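Local coordinates for possible substrate binding protein of ABC transporter system (Rhodopseudomonas palustris, PDB 3N0X) that probably binds branched-chain amino acids or related ligands in the periplasm and delivers them to an ABC transporter for uptake, at residues G27-M30 with G31-Y34; L65-Y69 with Q70-A74. All coordinates share one frame; numbering follows the deposited sequence. Where two conformers were deposited one is given.

Contact 1: residues G27-M30 with G31-Y34; sequences GLMM and GLEY
The amide of G31 reaches back one helical turn to the carbonyl of G27, with 2.8 Å between G31 N and G27 O. This is one of four consecutive i to i+4 bonds in helix 18-35, which links the adjacent parallel strands 5-11 and 45-53 in a beta-alpha-beta arrangement of the Rossmann-like lobe of a leucine-binding-protein relative. The next three donors are L32, E33 and Y34, which bond to the carbonyls of L28, M29 and M30. G31 has no side chain, and a beta carbon here would come within 3.1 Å of G27 O, a tight approach. On the sheet-facing flank, L28 and L32 run side by side in the same direction, and their CD1 methyls meet at 4.1 Å. They arrive there by different torsions. In L28, chi1 of 177° turns CG away from its own amide, whereas L32 has CG anti to its carbonyl carbon (chi1 -66°), which lays L32 CG 3.3 Å from L28 O and covers that acceptor with hydrocarbon. The selenium of M29, a selenomethionine, approaches the same methyl of L32 more loosely, at 4.4 Å from SE to CD1. V49 of strand 45-53 receives all three side chains, and A292 of helix 283-302 packs against both leucines. The polar flank is carried by E33, whose OE2 forms a salt bridge with R276, while the ring of Y34 meets that of W268. E33 sends its extended chain along the side of selenomethionine M30, so that the carboxylate oxygen OE1 of E33 lies 4.1 Å from M30 CA, while E33 CB sits 3.4 Å from M29 O.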
loop_
_atom_site.group_PDB
_atom_site.type_symbol
_atom_site.label_atom_id
_atom_site.label_comp_id
_atom_site.label_asym_id
_atom_site.label_seq_id
_atom_site.Cartn_x
_atom_site.Cartn_y
_atom_site.Cartn_z
ATOM N N GLY A 27 0.154 8.993 11.858
ATOM C CA GLY A 27 -0.277 9.625 10.596
ATOM C C GLY A 27 -1.685 10.155 10.686
ATOM O O GLY A 27 -1.995 11.264 10.179
ATOM N N LEU A 28 -2.589 9.369 11.278
ATOM C CA LEU A 28 -3.968 9.816 11.461
ATOM C C LEU A 28 -4.003 11.127 12.287
ATOM O O LEU A 28 -4.673 12.100 11.889
ATOM C CB LEU A 28 -4.789 8.730 12.163
ATOM C CG LEU A 28 -6.246 9.098 12.484
ATOM C CD1 LEU A 28 -7.059 9.444 11.222
ATOM C CD2 LEU A 28 -6.906 7.959 13.341
HETATM N N MSE A 29 -3.258 11.196 13.384
HETATM C CA MSE A 29 -3.339 12.383 14.236
HETATM C C MSE A 29 -2.718 13.578 13.571
HETATM O O MSE A 29 -3.264 14.664 13.653
HETATM C CB MSE A 29 -2.702 12.135 15.599
HETATM C CG MSE A 29 -3.363 11.016 16.372
HETATM SE SE MSE A 29 -5.306 10.993 16.401
HETATM C CE MSE A 29 -5.587 12.518 17.498
HETATM N N MSE A 30 -1.593 13.380 12.898
HETATM C CA MSE A 30 -0.935 14.474 12.160
HETATM C C MSE A 30 -1.782 14.953 10.982
HETATM O O MSE A 30 -1.820 16.155 10.686
HETATM C CB MSE A 30 0.464 14.048 11.696
HETATM C CG MSE A 30 1.410 13.980 12.856
HETATM SE SE MSE A 30 3.232 13.581 12.349
HETATM C CE MSE A 30 3.650 15.273 11.552
ATOM N N GLY A 31 -2.462 14.029 10.297
ATOM C CA GLY A 31 -3.349 14.420 9.236
ATOM C C GLY A 31 -4.556 15.242 9.678
ATOM O O GLY A 31 -4.954 16.199 9.001
ATOM N N LEU A 32 -5.133 14.867 10.828
ATOM C CA LEU A 32 -6.262 15.614 11.369
ATOM C C LEU A 32 -5.789 17.007 11.843
ATOM O O LEU A 32 -6.492 18.016 11.685
ATOM C CB LEU A 32 -6.918 14.837 12.515
ATOM C CG LEU A 32 -7.615 13.516 12.138
ATOM C CD1 LEU A 32 -8.053 12.740 13.393
ATOM C CD2 LEU A 32 -8.867 13.788 11.225
ATOM N N GLU A 33 -4.606 17.037 12.442
ATOM C CA GLU A 33 -3.966 18.296 12.822
ATOM C C GLU A 33 -3.796 19.206 11.575
ATOM O O GLU A 33 -4.174 20.394 11.556
ATOM C CB GLU A 33 -2.620 18.001 13.490
ATOM C CG GLU A 33 -1.758 19.267 13.668
ATOM C CD GLU A 33 -0.358 18.972 14.177
ATOM O OE1 GLU A 33 -0.047 17.777 14.418
ATOM O OE2 GLU A 33 0.439 19.939 14.324
ATOM N N TYR A 34 -3.224 18.639 10.508
ATOM C CA TYR A 34 -3.008 19.416 9.274
ATOM C C TYR A 34 -4.342 19.940 8.735
ATOM O O TYR A 34 -4.465 21.137 8.390
ATOM C CB TYR A 34 -2.299 18.560 8.218
ATOM C CG TYR A 34 -2.042 19.298 6.927
ATOM C CD1 TYR A 34 -2.966 19.275 5.891
ATOM C CD2 TYR A 34 -0.852 19.979 6.746
ATOM C CE1 TYR A 34 -2.716 19.996 4.700
ATOM C CE2 TYR A 34 -0.582 20.647 5.596
ATOM C CZ TYR A 34 -1.507 20.685 4.589
ATOM O OH TYR A 34 -1.157 21.394 3.457
#

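Contact 2: residues L65-Y69 with Q70-A74; sequences LAEAY and QDDGA
The C-terminal end of helix 58-70, where the chain turns toward strand 76-79, is built from backbone bonds that span more and more residues. Q70 N still bonds to A66 O in the i to i+4 pattern, but E67 O takes two donors, D71 N at 2.9 Å and, five residues on, D72 N at 3.1 Å. A68 O then accepts from A74 N, six residues ahead, at 2.9 Å. Between these last two donors G73 leaves helical geometry with phi of 66°, a value that favours glycine. The turn brings the methyls of A68 and A74 to 4.3 Å from CB to CB, over A8 of strand 5-11, and sets A74 O at the edge of the Y69 ring, 3.9 Å from CD1. With CG beside its own amide (chi1 -60°), D72 folds back over the last turn, placing OD2 3.5 Å from A68 CA. That oxygen forms a salt bridge with K52, which also pairs with OE1 of E67, so one lysine lies between two carboxylates. An alanine at D72 would probably leave K52 with E67 as its remaining acidic partner in this pair and the last turn less covered. The lysine charge thus probably offsets the like charges of E67 and D72, and K98, bonded to Y69 O and A74 O, is likely to ease the negative pole of the helix end.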
loop_
_atom_site.group_PDB
_atom_site.type_symbol
_atom_site.label_atom_id
_atom_site.label_comp_id
_atom_site.label_asym_id
_atom_site.label_seq_id
_atom_site.Cartn_x
_atom_site.Cartn_y
_atom_site.Cartn_z
ATOM N N LEU A 65 -14.715 -3.427 16.406
ATOM C CA LEU A 65 -15.373 -2.530 15.465
ATOM C C LEU A 65 -16.858 -2.367 15.790
ATOM O O LEU A 65 -17.391 -1.273 15.721
ATOM C CB LEU A 65 -15.190 -2.996 14.018
ATOM C CG LEU A 65 -15.839 -2.128 12.935
ATOM C CD1 LEU A 65 -15.323 -0.665 13.013
ATOM C CD2 LEU A 65 -15.627 -2.709 11.519
ATOM N N ALA A 66 -17.515 -3.478 16.119
ATOM C CA ALA A 66 -18.893 -3.417 16.554
ATOM C C ALA A 66 -19.032 -2.530 17.784
ATOM O O ALA A 66 -19.909 -1.681 17.867
ATOM C CB ALA A 66 -19.429 -4.834 16.840
ATOM N N GLU A 67 -18.133 -2.720 18.740
ATOM C CA GLU A 67 -18.135 -1.885 19.933
ATOM C C GLU A 67 -17.956 -0.398 19.599
ATOM O O GLU A 67 -18.595 0.480 20.195
ATOM C CB GLU A 67 -17.039 -2.343 20.899
ATOM C CG GLU A 67 -17.066 -1.593 22.220
ATOM C CD GLU A 67 -16.088 -2.163 23.235
ATOM O OE1 GLU A 67 -14.886 -1.820 23.164
ATOM O OE2 GLU A 67 -16.540 -2.923 24.122
ATOM N N ALA A 68 -17.104 -0.109 18.629
ATOM C CA ALA A 68 -16.886 1.268 18.208
ATOM C C ALA A 68 -18.143 1.911 17.683
ATOM O O ALA A 68 -18.450 3.043 18.031
ATOM C CB ALA A 68 -15.766 1.343 17.164
ATOM N N TYR A 69 -18.844 1.212 16.806
ATOM C CA TYR A 69 -20.064 1.725 16.235
ATOM C C TYR A 69 -21.228 1.794 17.216
ATOM O O TYR A 69 -22.035 2.721 17.167
ATOM C CB TYR A 69 -20.474 0.857 15.061
ATOM C CG TYR A 69 -19.587 0.936 13.823
ATOM C CD1 TYR A 69 -19.044 2.159 13.364
ATOM C CD2 TYR A 69 -19.355 -0.205 13.056
ATOM C CE1 TYR A 69 -18.277 2.188 12.200
ATOM C CE2 TYR A 69 -18.613 -0.183 11.922
ATOM C CZ TYR A 69 -18.067 1.004 11.480
ATOM O OH TYR A 69 -17.320 0.998 10.330
ATOM N N GLN A 70 -21.332 0.786 18.067
ATOM C CA GLN A 70 -22.514 0.633 18.927
ATOM C C GLN A 70 -22.452 1.193 20.347
ATOM O O GLN A 70 -23.487 1.562 20.896
ATOM C CB GLN A 70 -22.803 -0.848 19.139
ATOM C CG GLN A 70 -23.276 -1.525 17.847
ATOM C CD GLN A 70 -23.234 -3.035 17.901
ATOM O OE1 GLN A 70 -23.070 -3.624 18.965
ATOM N NE2 GLN A 70 -23.378 -3.671 16.744
ATOM N N ASP A 71 -21.289 1.123 20.984
ATOM C CA ASP A 71 -21.106 1.628 22.344
ATOM C C ASP A 71 -20.465 3.016 22.305
ATOM O O ASP A 71 -20.901 3.940 23.007
ATOM C CB ASP A 71 -20.206 0.713 23.173
ATOM C CG ASP A 71 -20.861 -0.610 23.499
ATOM O OD1 ASP A 71 -21.536 -1.181 22.607
ATOM O OD2 ASP A 71 -20.722 -1.075 24.651
ATOM N N ASP A 72 -19.428 3.166 21.484
ATOM C CA ASP A 72 -18.719 4.445 21.400
ATOM C C ASP A 72 -19.435 5.430 20.506
ATOM O O ASP A 72 -19.092 6.604 20.496
ATOM C CB ASP A 72 -17.284 4.222 20.907
ATOM C CG ASP A 72 -16.481 3.321 21.823
ATOM O OD1 ASP A 72 -16.511 3.572 23.034
ATOM O OD2 ASP A 72 -15.836 2.355 21.370
ATOM N N GLY A 73 -20.391 4.973 19.710
ATOM C CA GLY A 73 -21.117 5.863 18.811
ATOM C C GLY A 73 -20.233 6.464 17.714
ATOM O O GLY A 73 -20.523 7.563 17.203
ATOM N N ALA A 74 -19.180 5.749 17.316
ATOM C CA ALA A 74 -18.334 6.255 16.226
ATOM C C ALA A 74 -19.138 6.530 14.967
ATOM O O ALA A 74 -20.017 5.747 14.569
ATOM C CB ALA A 74 -17.201 5.259 15.945
#

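How the contacts relate
Both contacts are local, contact 1 within a helix and contact 2 at a helix end and the loop that follows, in the same lobe. Both lean on strand 45-53, contact 1 through V49 and contact 2 through K52. Contact 1 is the buried one: its repeat is uniform and its side chains are mainly apolar, with a single acid at one flank. Contact 2 lies farther from the centre of the chain and is partly open. The centres of contacts 1 and 2 are about 22 Å apart, and they do not touch. Here the helix interior is held by regular backbone bonds and apolar packing, whereas the helix end adds longer-span backbone bonds, a glycine with positive phi and salt bridges to K52.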